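Local coordinates for protein riboflavin kinase, putative (Trypanosoma brucei, PDB 3BNW) that probably catalyses the ATP-dependent phosphorylation of riboflavin to FMN, the riboflavin kinase step of flavin cofactor synthesis, at residues A[58-64]-A[80-86]; A[122-126]-A[143-147]; A[16-22]-A[172-178]. One frame throughout, in Å; residues are numbered along the deposited sequence.

Contact 1: residues A[58-64]-A[80-86]; sequences LVVYGWG and YPFAASI
Val60 and Ala84 exchange two backbone hydrogen bonds, with Val60 N 2.7 Å from Ala84 O. Equivalent pairs form at Gly62 with Phe82 and Gly64 with Tyr80; at Leu58 and Ile86 the bond from Leu58 N to Ile86 O is a weak 3.4 Å. Between them sit non-hydrogen-bonded pairs such as Tyr61 with Ala83, where Tyr61 CA approaches Phe82 O in a CA-H...O contact. The two strands run antiparallel through the middle of the curled sheet that forms the beta-barrel core of flavokinases, and strand 115-126 flanks 58-64 along its other edge. Phe82 CG stands between its backbone N and carbonyl carbon (chi1 85°), which swings the ring across the neighbouring strand: one face covers Gly62 N, 3.6 Å above the plane, and Trp63 O meets the edge at CE1. Glycine suits position 62 because the ring occupies the side where a side chain would stand. On the same face, the Val60 and Ile86 side chains cross at about a right angle, CG2 of Val60 3.3 Å from CD1 of Ile86. The face bearing Tyr61 and Trp63 turns to helix 133-151; Trp63 CZ3 lies 3.9 Å from Pro81 CD, while its NE1 bonds to Leu156 O.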
loop_
_atom_site.group_PDB
_atom_site.type_symbol
_atom_site.label_atom_id
_atom_site.label_comp_id
_atom_site.label_asym_id
_atom_site.label_seq_id
_atom_site.Cartn_x
_atom_site.Cartn_y
_atom_site.Cartn_z
ATOM N N LEU A 58 5.729 -2.156 9.985
ATOM C CA LEU A 58 5.699 -3.222 8.977
ATOM C C LEU A 58 5.761 -2.711 7.550
ATOM O O LEU A 58 5.291 -1.612 7.248
ATOM C CB LEU A 58 4.410 -4.037 9.100
ATOM C CG LEU A 58 4.104 -4.713 10.424
ATOM C CD1 LEU A 58 2.710 -5.352 10.342
ATOM C CD2 LEU A 58 5.175 -5.743 10.784
ATOM N N VAL A 59 6.332 -3.541 6.678
ATOM C CA VAL A 59 6.169 -3.414 5.231
ATOM C C VAL A 59 5.139 -4.458 4.805
ATOM O O VAL A 59 5.306 -5.653 5.084
ATOM C CB VAL A 59 7.472 -3.684 4.457
ATOM C CG1 VAL A 59 7.223 -3.566 2.953
ATOM C CG2 VAL A 59 8.574 -2.735 4.908
ATOM N N VAL A 60 4.076 -4.005 4.144
ATOM C CA VAL A 60 2.965 -4.879 3.761
ATOM C C VAL A 60 2.796 -4.883 2.250
ATOM O O VAL A 60 3.427 -4.099 1.557
ATOM C CB VAL A 60 1.630 -4.453 4.432
ATOM C CG1 VAL A 60 1.757 -4.527 5.948
ATOM C CG2 VAL A 60 1.201 -3.062 3.978
ATOM N N TYR A 61 1.934 -5.772 1.759
ATOM C CA TYR A 61 1.712 -5.933 0.334
ATOM C C TYR A 61 0.251 -6.229 0.014
ATOM O O TYR A 61 -0.525 -6.612 0.890
ATOM C CB TYR A 61 2.611 -7.050 -0.205
ATOM C CG TYR A 61 2.292 -8.434 0.321
ATOM C CD1 TYR A 61 1.391 -9.262 -0.347
ATOM C CD2 TYR A 61 2.888 -8.918 1.476
ATOM C CE1 TYR A 61 1.090 -10.530 0.127
ATOM C CE2 TYR A 61 2.596 -10.189 1.953
ATOM C CZ TYR A 61 1.693 -10.991 1.273
ATOM O OH TYR A 61 1.391 -12.256 1.737
ATOM N N GLY A 62 -0.116 -6.056 -1.252
ATOM C CA GLY A 62 -1.471 -6.361 -1.708
ATOM C C GLY A 62 -1.776 -5.753 -3.059
ATOM O O GLY A 62 -0.874 -5.504 -3.850
ATOM N N TRP A 63 -3.059 -5.506 -3.313
ATOM C CA TRP A 63 -3.517 -4.914 -4.569
ATOM C C TRP A 63 -3.980 -3.491 -4.336
ATOM O O TRP A 63 -4.579 -3.199 -3.307
ATOM C CB TRP A 63 -4.684 -5.712 -5.142
ATOM C CG TRP A 63 -4.330 -7.094 -5.539
ATOM C CD1 TRP A 63 -4.597 -8.231 -4.849
ATOM C CD2 TRP A 63 -3.646 -7.494 -6.730
ATOM N NE1 TRP A 63 -4.121 -9.318 -5.532
ATOM C CE2 TRP A 63 -3.529 -8.895 -6.691
ATOM C CE3 TRP A 63 -3.120 -6.802 -7.828
ATOM C CZ2 TRP A 63 -2.907 -9.627 -7.705
ATOM C CZ3 TRP A 63 -2.499 -7.530 -8.838
ATOM C CH2 TRP A 63 -2.401 -8.931 -8.768
ATOM N N GLY A 64 -3.716 -2.611 -5.295
ATOM C CA GLY A 64 -4.157 -1.224 -5.200
ATOM C C GLY A 64 -4.604 -0.650 -6.524
ATOM O O GLY A 64 -4.302 -1.196 -7.582
ATOM N N TYR A 80 -3.034 -2.850 -9.395
ATOM C CA TYR A 80 -1.608 -3.179 -9.462
ATOM C C TYR A 80 -1.121 -3.787 -8.150
ATOM O O TYR A 80 -1.684 -3.511 -7.093
ATOM C CB TYR A 80 -0.778 -1.931 -9.762
ATOM C CG TYR A 80 -1.159 -1.211 -11.031
ATOM C CD1 TYR A 80 -1.061 -1.841 -12.269
ATOM C CD2 TYR A 80 -1.602 0.111 -10.999
ATOM C CE1 TYR A 80 -1.409 -1.174 -13.447
ATOM C CE2 TYR A 80 -1.947 0.784 -12.171
ATOM C CZ TYR A 80 -1.851 0.137 -13.386
ATOM O OH TYR A 80 -2.195 0.799 -14.544
ATOM N N PRO A 81 -0.062 -4.617 -8.213
ATOM C CA PRO A 81 0.630 -5.017 -6.982
ATOM C C PRO A 81 1.256 -3.808 -6.273
ATOM O O PRO A 81 1.610 -2.822 -6.921
ATOM C CB PRO A 81 1.731 -5.973 -7.477
ATOM C CG PRO A 81 1.340 -6.366 -8.855
ATOM C CD PRO A 81 0.543 -5.228 -9.411
ATOM N N PHE A 82 1.375 -3.876 -4.955
ATOM C CA PHE A 82 2.012 -2.805 -4.204
ATOM C C PHE A 82 2.602 -3.348 -2.916
ATOM O O PHE A 82 2.134 -4.355 -2.387
ATOM C CB PHE A 82 1.013 -1.684 -3.880
ATOM C CG PHE A 82 0.211 -1.935 -2.641
ATOM C CD1 PHE A 82 -0.992 -2.617 -2.705
ATOM C CD2 PHE A 82 0.670 -1.512 -1.403
ATOM C CE1 PHE A 82 -1.723 -2.868 -1.556
ATOM C CE2 PHE A 82 -0.055 -1.760 -0.255
ATOM C CZ PHE A 82 -1.252 -2.438 -0.330
ATOM N N ALA A 83 3.652 -2.681 -2.441
ATOM C CA ALA A 83 4.142 -2.843 -1.078
ATOM C C ALA A 83 3.961 -1.497 -0.393
ATOM O O ALA A 83 3.768 -0.481 -1.068
ATOM C CB ALA A 83 5.591 -3.259 -1.077
ATOM N N ALA A 84 4.013 -1.475 0.933
ATOM C CA ALA A 84 3.788 -0.231 1.671
ATOM C C ALA A 84 4.367 -0.301 3.064
ATOM O O ALA A 84 4.358 -1.362 3.690
ATOM C CB ALA A 84 2.290 0.076 1.751
ATOM N N SER A 85 4.850 0.838 3.553
ATOM C CA SER A 85 5.352 0.938 4.920
ATOM C C SER A 85 4.323 1.637 5.799
ATOM O O SER A 85 3.814 2.700 5.436
ATOM C CB SER A 85 6.667 1.714 4.954
ATOM O OG SER A 85 7.640 1.097 4.131
ATOM N N ILE A 86 4.018 1.030 6.948
ATOM C CA ILE A 86 3.138 1.629 7.951
ATOM C C ILE A 86 3.936 1.903 9.226
ATOM O O ILE A 86 4.323 0.968 9.933
ATOM C CB ILE A 86 1.926 0.714 8.283
ATOM C CG1 ILE A 86 1.012 0.562 7.065
ATOM C CG2 ILE A 86 1.119 1.276 9.456
ATOM C CD1 ILE A 86 1.409 -0.551 6.129
#

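Contact 2: residues A[122-126]-A[143-147]; sequences GEIRS and DVQFT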
loop_
_atom_site.group_PDB
_atom_site.type_symbol
_atom_site.label_atom_id
_atom_site.label_comp_id
_atom_site.label_asym_id
_atom_site.label_seq_id
_atom_site.Cartn_x
_atom_site.Cartn_y
_atom_site.Cartn_z
ATOM N N GLY A 122 -1.039 -9.028 3.219
ATOM C CA GLY A 122 -0.051 -9.634 4.107
ATOM C C GLY A 122 1.155 -8.774 4.416
ATOM O O GLY A 122 1.331 -7.684 3.852
ATOM N N GLU A 123 2.009 -9.306 5.286
ATOM C CA GLU A 123 3.197 -8.607 5.760
ATOM C C GLU A 123 4.489 -9.251 5.259
ATOM O O GLU A 123 4.602 -10.476 5.198
ATOM C CB GLU A 123 3.190 -8.562 7.284
ATOM C CG GLU A 123 3.232 -9.922 7.972
ATOM C CD GLU A 123 2.833 -9.835 9.419
ATOM O OE1 GLU A 123 2.703 -8.701 9.922
ATOM O OE2 GLU A 123 2.638 -10.894 10.056
ATOM N N ILE A 124 5.460 -8.411 4.909
ATOM C CA ILE A 124 6.744 -8.872 4.381
ATOM C C ILE A 124 7.777 -8.976 5.504
ATOM O O ILE A 124 8.410 -10.018 5.691
ATOM C CB ILE A 124 7.273 -7.916 3.286
ATOM C CG1 ILE A 124 6.240 -7.778 2.156
ATOM C CG2 ILE A 124 8.616 -8.404 2.756
ATOM C CD1 ILE A 124 6.707 -6.971 0.957
ATOM N N ARG A 125 7.917 -7.891 6.259
ATOM C CA ARG A 125 8.928 -7.777 7.299
ATOM C C ARG A 125 8.631 -6.525 8.118
ATOM O O ARG A 125 7.747 -5.745 7.760
ATOM C CB ARG A 125 10.301 -7.628 6.653
ATOM C CG ARG A 125 10.382 -6.401 5.754
ATOM C CD ARG A 125 11.561 -6.409 4.842
ATOM N NE ARG A 125 11.587 -5.203 4.009
ATOM C CZ ARG A 125 12.039 -4.015 4.415
ATOM N NH1 ARG A 125 12.463 -3.841 5.658
ATOM N NH2 ARG A 125 12.044 -2.981 3.581
ATOM N N SER A 126 9.388 -6.325 9.195
ATOM C CA SER A 126 9.401 -5.038 9.889
ATOM C C SER A 126 10.202 -4.033 9.068
ATOM O O SER A 126 11.038 -4.411 8.251
ATOM C CB SER A 126 10.009 -5.156 11.285
ATOM O OG SER A 126 11.352 -5.578 11.215
ATOM N N ASP A 143 11.619 -7.525 -1.531
ATOM C CA ASP A 143 10.232 -7.188 -1.219
ATOM C C ASP A 143 9.374 -7.222 -2.476
ATOM O O ASP A 143 8.282 -7.786 -2.471
ATOM C CB ASP A 143 10.124 -5.787 -0.607
ATOM C CG ASP A 143 10.819 -5.662 0.731
ATOM O OD1 ASP A 143 11.039 -6.682 1.429
ATOM O OD2 ASP A 143 11.140 -4.511 1.085
ATOM N N VAL A 144 9.876 -6.598 -3.541
ATOM C CA VAL A 144 9.168 -6.521 -4.815
ATOM C C VAL A 144 8.875 -7.915 -5.379
ATOM O O VAL A 144 7.753 -8.194 -5.791
ATOM C CB VAL A 144 9.967 -5.695 -5.854
ATOM C CG1 VAL A 144 9.295 -5.736 -7.224
ATOM C CG2 VAL A 144 10.119 -4.256 -5.387
ATOM N N GLN A 145 9.878 -8.789 -5.371
ATOM C CA GLN A 145 9.724 -10.137 -5.930
ATOM C C GLN A 145 8.819 -11.008 -5.059
ATOM O O GLN A 145 8.033 -11.802 -5.575
ATOM C CB GLN A 145 11.086 -10.822 -6.109
ATOM C CG GLN A 145 11.209 -11.625 -7.405
ATOM C CD GLN A 145 11.583 -10.752 -8.611
ATOM O OE1 GLN A 145 10.816 -9.878 -9.030
ATOM N NE2 GLN A 145 12.771 -10.990 -9.166
ATOM N N PHE A 146 8.946 -10.860 -3.743
ATOM C CA PHE A 146 8.117 -11.586 -2.790
ATOM C C PHE A 146 6.651 -11.228 -2.999
ATOM O O PHE A 146 5.812 -12.104 -3.197
ATOM C CB PHE A 146 8.544 -11.247 -1.360
ATOM C CG PHE A 146 7.720 -11.919 -0.300
ATOM C CD1 PHE A 146 7.785 -13.297 -0.119
ATOM C CD2 PHE A 146 6.891 -11.178 0.533
ATOM C CE1 PHE A 146 7.030 -13.923 0.868
ATOM C CE2 PHE A 146 6.134 -11.799 1.523
ATOM C CZ PHE A 146 6.206 -13.173 1.688
ATOM N N THR A 147 6.367 -9.929 -2.970
ATOM C CA THR A 147 5.030 -9.400 -3.222
ATOM C C THR A 147 4.449 -9.933 -4.529
ATOM O O THR A 147 3.265 -10.237 -4.601
ATOM C CB THR A 147 5.052 -7.852 -3.265
ATOM O OG1 THR A 147 5.438 -7.340 -1.981
ATOM C CG2 THR A 147 3.681 -7.290 -3.651
#
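The guanidinium of Arg125 and the carboxylate of Asp143 lie nearly coplanar, their planes 12° apart, and meet edge to edge in a side-on salt bridge. Arg125 NE is 3.0 Å from Asp143 OD1 and equally near OD2, while Arg125 NH2 reaches the syn lone pair of Asp143 OD2 at 3.1 Å. Several bonds between two flat groups fix the rotation of both, and the acid probably keeps its negative charge beside the arginine. The Phe146 ring also presents an edge: Ile124 CG1 stands 3.8 Å from CD2, close to the ring plane, and His8 stacks on the ring. Ile124 is the apolar wedge under the helix, its branched side chain filling the interface. Its CG2, anti to the backbone N, lies against Asp143 OD1, and its CD1 runs up to Thr147 OG1, 3.2 Å away. Thr147 turns that hydroxyl back to its own helix, donating to Asp143 O at 2.9 Å, so that Ile124 CD1 can lie against it; Thr147 N reaches the same oxygen from the opposite face of its plane. The arrangement is helix-on-sheet packing, in which helix 133-151 lies nearly antiparallel on strand 115-126 of the flavokinase barrel.

Contact 3: residues A[16-22]-A[172-178]; sequences QPFFLRG and IPYFEDL
Phe18 and Phe175 are brought together by different first torsions: Phe18 CG sits between its backbone N and carbonyl carbon (chi1 66°), while Phe175 CG is anti to N (chi1 172°), leaning its ring toward the other strand. The rings lie near parallel, but with centroids 5.0 Å apart they are slid so far that they barely overlap; Phe175 CE2 stands over one face of Phe18, 3.4 Å from CD1. Tyr55 meets the Phe18 ring as well, and helix 46-52 covers this side, where it meets Phe18, Leu20 and Phe175. On the other face of the sheet, the bend at chi3 of Arg21 lays its guanidinium almost parallel to the Tyr174 ring plane, with Tyr174 CB over the guanidinium face, 3.1 Å from NH2. Arg21 NH2 also bonds to Thr171 O, and Tyr174 OH, 3.0 Å from Glu176 OE1, donates to that carboxylate. Phe19 CD1 and Tyr174 CD1 meet at the rims of their rings.

The backbones form an antiparallel pair, bonded at Phe19 with Glu176 and at Arg21 with Tyr174; Phe19 N is 2.6 Å from Glu176 O. Beyond the strand, Gln16 folds back through its bent chain so that NE2 reaches Leu178 O at 2.7 Å. Pro17 O takes two donors, Gln16 NE2 in its carbonyl plane and Leu178 N from above it, which pins the segment before the strand. Paired backbone bonds and this doubly gripped oxygen together fix the C-terminal strand to strand 18-25.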
loop_
_atom_site.group_PDB
_atom_site.type_symbol
_atom_site.label_atom_id
_atom_site.label_comp_id
_atom_site.label_asym_id
_atom_site.label_seq_id
_atom_site.Cartn_x
_atom_site.Cartn_y
_atom_site.Cartn_z
ATOM N N GLN A 16 -4.546 -9.776 9.858
ATOM C CA GLN A 16 -5.894 -9.406 9.432
ATOM C C GLN A 16 -5.843 -8.509 8.188
ATOM O O GLN A 16 -5.372 -7.372 8.267
ATOM C CB GLN A 16 -6.625 -8.699 10.583
ATOM C CG GLN A 16 -7.942 -8.011 10.195
ATOM C CD GLN A 16 -9.014 -8.985 9.713
ATOM O OE1 GLN A 16 -9.452 -9.864 10.460
ATOM N NE2 GLN A 16 -9.445 -8.821 8.468
ATOM N N PRO A 17 -6.325 -9.011 7.032
ATOM C CA PRO A 17 -6.351 -8.156 5.849
ATOM C C PRO A 17 -7.397 -7.062 5.979
ATOM O O PRO A 17 -8.359 -7.210 6.730
ATOM C CB PRO A 17 -6.729 -9.120 4.711
ATOM C CG PRO A 17 -6.595 -10.471 5.259
ATOM C CD PRO A 17 -6.863 -10.345 6.724
ATOM N N PHE A 18 -7.205 -5.972 5.248
ATOM C CA PHE A 18 -8.116 -4.845 5.314
ATOM C C PHE A 18 -8.120 -4.051 4.022
ATOM O O PHE A 18 -7.358 -4.327 3.098
ATOM C CB PHE A 18 -7.760 -3.934 6.496
ATOM C CG PHE A 18 -6.421 -3.253 6.365
ATOM C CD1 PHE A 18 -6.303 -2.049 5.681
ATOM C CD2 PHE A 18 -5.287 -3.809 6.937
ATOM C CE1 PHE A 18 -5.078 -1.418 5.554
ATOM C CE2 PHE A 18 -4.059 -3.184 6.821
ATOM C CZ PHE A 18 -3.953 -1.983 6.126
ATOM N N PHE A 19 -9.007 -3.062 3.983
ATOM C CA PHE A 19 -9.159 -2.154 2.857
ATOM C C PHE A 19 -8.903 -0.736 3.357
ATOM O O PHE A 19 -9.265 -0.398 4.485
ATOM C CB PHE A 19 -10.578 -2.283 2.295
ATOM C CG PHE A 19 -10.910 -1.280 1.223
ATOM C CD1 PHE A 19 -11.699 -0.172 1.512
ATOM C CD2 PHE A 19 -10.446 -1.451 -0.075
ATOM C CE1 PHE A 19 -12.014 0.753 0.525
ATOM C CE2 PHE A 19 -10.753 -0.534 -1.066
ATOM C CZ PHE A 19 -11.538 0.572 -0.765
ATOM N N LEU A 20 -8.273 0.085 2.524
ATOM C CA LEU A 20 -7.973 1.465 2.894
ATOM C C LEU A 20 -8.146 2.367 1.690
ATOM O O LEU A 20 -7.618 2.080 0.614
ATOM C CB LEU A 20 -6.548 1.572 3.450
ATOM C CG LEU A 20 -6.063 2.931 3.979
ATOM C CD1 LEU A 20 -7.035 3.541 4.982
ATOM C CD2 LEU A 20 -4.667 2.793 4.609
ATOM N N ARG A 21 -8.900 3.447 1.868
ATOM C CA ARG A 21 -9.121 4.429 0.804
ATOM C C ARG A 21 -8.744 5.807 1.327
ATOM O O ARG A 21 -9.170 6.193 2.415
ATOM C CB ARG A 21 -10.589 4.424 0.351
ATOM C CG ARG A 21 -10.918 5.474 -0.723
ATOM C CD ARG A 21 -12.374 5.402 -1.190
ATOM N NE ARG A 21 -13.328 5.551 -0.082
ATOM C CZ ARG A 21 -14.153 4.603 0.366
ATOM N NH1 ARG A 21 -14.187 3.397 -0.192
ATOM N NH2 ARG A 21 -14.967 4.866 1.381
ATOM N N GLY A 22 -7.948 6.540 0.554
ATOM C CA GLY A 22 -7.524 7.883 0.942
ATOM C C GLY A 22 -6.808 8.604 -0.182
ATOM O O GLY A 22 -6.402 7.983 -1.158
ATOM N N ILE A 172 -13.767 9.864 2.965
ATOM C CA ILE A 172 -12.306 9.744 2.874
ATOM C C ILE A 172 -11.650 10.400 4.095
ATOM O O ILE A 172 -12.020 11.513 4.471
ATOM C CB ILE A 172 -11.719 10.383 1.583
ATOM C CG1 ILE A 172 -12.560 11.591 1.138
ATOM C CG2 ILE A 172 -11.616 9.345 0.467
ATOM C CD1 ILE A 172 -11.887 12.479 0.111
ATOM N N PRO A 173 -10.691 9.707 4.734
ATOM C CA PRO A 173 -10.291 8.327 4.460
ATOM C C PRO A 173 -11.340 7.298 4.917
ATOM O O PRO A 173 -12.314 7.649 5.594
ATOM C CB PRO A 173 -8.998 8.172 5.270
ATOM C CG PRO A 173 -9.140 9.129 6.384
ATOM C CD PRO A 173 -9.889 10.301 5.819
ATOM N N TYR A 174 -11.134 6.044 4.528
ATOM C CA TYR A 174 -12.002 4.947 4.943
ATOM C C TYR A 174 -11.201 3.653 5.127
ATOM O O TYR A 174 -10.359 3.318 4.294
ATOM C CB TYR A 174 -13.123 4.729 3.918
ATOM C CG TYR A 174 -14.071 3.632 4.327
ATOM C CD1 TYR A 174 -13.982 2.360 3.769
ATOM C CD2 TYR A 174 -15.033 3.856 5.304
ATOM C CE1 TYR A 174 -14.839 1.345 4.164
ATOM C CE2 TYR A 174 -15.893 2.852 5.703
ATOM C CZ TYR A 174 -15.791 1.600 5.133
ATOM O OH TYR A 174 -16.654 0.607 5.540
ATOM N N PHE A 175 -11.483 2.937 6.214
ATOM C CA PHE A 175 -10.835 1.665 6.527
ATOM C C PHE A 175 -11.898 0.581 6.699
ATOM O O PHE A 175 -12.954 0.847 7.272
ATOM C CB PHE A 175 -10.013 1.814 7.818
ATOM C CG PHE A 175 -9.445 0.515 8.352
ATOM C CD1 PHE A 175 -10.229 -0.350 9.108
ATOM C CD2 PHE A 175 -8.121 0.173 8.122
ATOM C CE1 PHE A 175 -9.713 -1.539 9.601
ATOM C CE2 PHE A 175 -7.598 -1.020 8.625
ATOM C CZ PHE A 175 -8.401 -1.874 9.362
ATOM N N GLU A 176 -11.612 -0.635 6.223
ATOM C CA GLU A 176 -12.506 -1.789 6.433
ATOM C C GLU A 176 -11.785 -3.146 6.489
ATOM O O GLU A 176 -10.949 -3.442 5.646
ATOM C CB GLU A 176 -13.581 -1.834 5.338
ATOM C CG GLU A 176 -14.436 -3.102 5.394
ATOM C CD GLU A 176 -15.686 -3.047 4.542
ATOM O OE1 GLU A 176 -16.067 -1.955 4.078
ATOM O OE2 GLU A 176 -16.294 -4.116 4.342
ATOM N N ASP A 177 -12.147 -3.977 7.464
ATOM C CA ASP A 177 -11.607 -5.340 7.584
ATOM C C ASP A 177 -12.218 -6.316 6.570
ATOM O O ASP A 177 -13.393 -6.205 6.222
ATOM C CB ASP A 177 -11.850 -5.896 8.996
ATOM C CG ASP A 177 -10.795 -5.460 9.997
ATOM O OD1 ASP A 177 -9.603 -5.427 9.631
ATOM O OD2 ASP A 177 -11.151 -5.176 11.162
ATOM N N LEU A 178 -11.414 -7.288 6.133
ATOM C CA LEU A 178 -11.853 -8.337 5.204
ATOM C C LEU A 178 -11.967 -9.696 5.911
ATOM O O LEU A 178 -11.096 -10.053 6.708
ATOM C CB LEU A 178 -10.875 -8.445 4.028
ATOM C CG LEU A 178 -11.130 -7.536 2.813
ATOM C CD1 LEU A 178 -11.483 -6.115 3.232
ATOM C CD2 LEU A 178 -9.925 -7.537 1.877
#

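Overall arrangement
All three contacts reach one curled antiparallel sheet, contact 2 by laying a helix on it. Contacts 1 and 2 adjoin, their centres 8 Å apart: Val59 N and O probably bond to Arg125 O and Ile124 N, each at 2.8 Å, while Tyr61 CB packs on Thr147 OG1, so helix 133-151 covers the face of contact 1 that carries Tyr61. Contact 3 stands apart, its centre 13 Å from that of contact 1 and 19 Å from that of contact 2, with nearest atoms about 6 Å away in either case. Strand 115-126 bridges them, pairing with both 58-69 and 18-25. Joining residues far apart in sequence, contact 3 brackets the other two along the chain. The structure is an apo form and holds no nucleotide or flavin.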